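Avidin/streptavidin (Shewanella denitrificans, PDB 3SZH) binds biotin as a member of the avidin/streptavidin family, and combines thermostability with an origin in a cold-living bacterium. Local coordinates at residues Asn38-Ala41 against Gly42-Cys45. Sequence-based numbering, arbitrary orientation.
Sequences NRAA and GFAC
A type II beta turn from Ala40 to Phe43 reverses the chain within the loop that links strands 31-37 and 50-57 of the avidin-type antiparallel barrel, bringing Asn38 beside Cys45. As in avidin and streptavidin, this loop between the third and fourth strands probably lies at the biotin-binding end of the barrel. The turn is closed by the backbone bond from Phe43 N to Ala40 O, 3.1 Å. Gly42 occupies its third position with the positive phi (89°) usual there in a type II turn, a place commonly taken by glycine. Beyond the turn, the Phe43 side chain leans back against residues 40-41: its CG lies anti to the carbonyl carbon, CD1 comes to 3.7 Å from Ala40 CB, and Ala40 O sits at the ring edge near its plane.

Away from the turn, the Asn38 amide works in two directions. OD1 accepts from Ala40 N at 3.1 Å, forming an Asx turn; the bond is nearly straight (167°), but Ala40 N sits above the carbonyl plane. With CG turned anti to the backbone N (chi1 171°), the amide reaches across to the returning chain, where ND2 gives a weak bond to Cys45 O at 3.2 Å and lies 2.9 Å from Ala44 O. A water reinforces this crossing, accepting from Asn38 N and donating to Cys45 O, each at 2.8 Å. Cys45 is also tied by a disulfide to Cys74, in strand 73-85, and its N donates to Glu72.

Buried Asn38 thus serves both arms of the loop: OD1 fixes the Asx turn in the outgoing arm, while the weak ND2 bond and the water on its backbone N hold the return. The disulfide probably limits movement at Cys45, while the turn around Ala41 and Gly42 stays exposed.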
ATOM      1  N   ASN B  38       1.419  -7.149  15.099  1.00  9.77           N
ATOM      2  CA  ASN B  38       0.400  -6.328  15.753  1.00 10.01           C
ATOM      3  C   ASN B  38       0.365  -6.656  17.232  1.00 10.13           C
ATOM      4  O   ASN B  38       0.348  -7.819  17.643  1.00 10.87           O
ATOM      5  CB  ASN B  38      -0.947  -6.671  15.094  1.00 10.58           C
ATOM      6  CG  ASN B  38      -2.143  -6.057  15.795  1.00 11.57           C
ATOM      7  OD1 ASN B  38      -2.092  -4.924  16.270  1.00 12.76           O
ATOM      8  ND2 ASN B  38      -3.233  -6.786  15.827  1.00 13.23           N
ATOM      9  N   ARG B  39       0.339  -5.601  18.046  1.00 10.71           N
ATOM     10  CA  ARG B  39       0.206  -5.773  19.495  1.00 11.32           C
ATOM     11  C   ARG B  39      -0.853  -4.836  20.084  1.00 12.40           C
ATOM     12  O   ARG B  39      -0.800  -4.489  21.269  1.00 13.09           O
ATOM     13  CB  ARG B  39       1.561  -5.573  20.191  1.00 11.66           C
ATOM     14  CG  ARG B  39       2.617  -6.542  19.675  1.00 11.33           C
ATOM     15  CD  ARG B  39       3.859  -6.537  20.543  1.00 11.54           C
ATOM     16  NE  ARG B  39       4.956  -7.295  19.938  1.00 11.31           N
ATOM     17  CZ  ARG B  39       5.784  -6.811  19.018  1.00 10.26           C
ATOM     18  NH1 ARG B  39       5.672  -5.566  18.586  1.00 11.02           N
ATOM     19  NH2 ARG B  39       6.723  -7.588  18.510  1.00 11.25           N
ATOM     20  N   ALA B  40      -1.801  -4.394  19.260  1.00 12.07           N
ATOM     21  CA  ALA B  40      -2.872  -3.496  19.735  1.00 13.23           C
ATOM     22  C   ALA B  40      -3.822  -4.228  20.680  1.00 13.11           C
ATOM     23  O   ALA B  40      -4.519  -5.162  20.284  1.00 13.30           O
ATOM     24  CB  ALA B  40      -3.607  -2.895  18.580  1.00 13.40           C
ATOM     25  N   ALA B  41      -3.836  -3.797  21.945  1.00 14.48           N
ATOM     26  CA  ALA B  41      -4.615  -4.476  22.989  1.00 15.45           C
ATOM     27  C   ALA B  41      -6.082  -4.607  22.613  1.00 15.06           C
ATOM     28  O   ALA B  41      -6.700  -3.639  22.161  1.00 15.64           O
ATOM     29  CB  ALA B  41      -4.461  -3.751  24.321  1.00 16.82           C
ATOM     30  N   GLY B  42      -6.623  -5.810  22.801  1.00 15.23           N
ATOM     31  CA  GLY B  42      -8.015  -6.115  22.479  1.00 15.74           C
ATOM     32  C   GLY B  42      -8.271  -6.605  21.067  1.00 15.67           C
ATOM     33  O   GLY B  42      -9.337  -7.155  20.775  1.00 17.67           O
ATOM     34  N   PHE B  43      -7.305  -6.406  20.179  1.00 15.75           N
ATOM     35  CA  PHE B  43      -7.474  -6.768  18.783  1.00 15.72           C
ATOM     36  C   PHE B  43      -6.985  -8.183  18.503  1.00 14.59           C
ATOM     37  O   PHE B  43      -6.216  -8.764  19.276  1.00 15.20           O
ATOM     38  CB  PHE B  43      -6.789  -5.739  17.873  1.00 17.13           C
ATOM     39  CG  PHE B  43      -7.502  -4.424  17.832  1.00 19.23           C
ATOM     40  CD1 PHE B  43      -7.275  -3.468  18.813  1.00 19.41           C
ATOM     41  CD2 PHE B  43      -8.434  -4.155  16.841  1.00 22.09           C
ATOM     42  CE1 PHE B  43      -7.954  -2.251  18.800  1.00 22.18           C
ATOM     43  CE2 PHE B  43      -9.115  -2.934  16.817  1.00 22.95           C
ATOM     44  CZ  PHE B  43      -8.870  -1.983  17.798  1.00 22.05           C
ATOM     45  N   ALA B  44      -7.486  -8.743  17.411  1.00 15.02           N
ATOM     46  CA  ALA B  44      -7.054 -10.050  16.961  1.00 14.04           C
ATOM     47  C   ALA B  44      -5.802  -9.912  16.088  1.00 13.31           C
ATOM     48  O   ALA B  44      -5.255  -8.812  15.914  1.00 13.40           O
ATOM     49  CB  ALA B  44      -8.191 -10.769  16.227  1.00 14.94           C
ATOM     50  N   CYS B  45      -5.350 -11.043  15.547  1.00 12.38           N
ATOM     51  CA  CYS B  45      -4.119 -11.087  14.741  1.00 11.55           C
ATOM     52  C   CYS B  45      -2.933 -10.419  15.457  1.00 11.17           C
ATOM     53  O   CYS B  45      -2.157  -9.676  14.843  1.00 11.16           O
ATOM     54  CB  CYS B  45      -4.327 -10.468  13.354  1.00 12.00           C
ATOM     55  SG  CYS B  45      -5.446 -11.413  12.319  1.00 12.86           S
TER
HETATM   56  O   HOH W   1       0.592  -9.834  14.736  1.00 10.78           O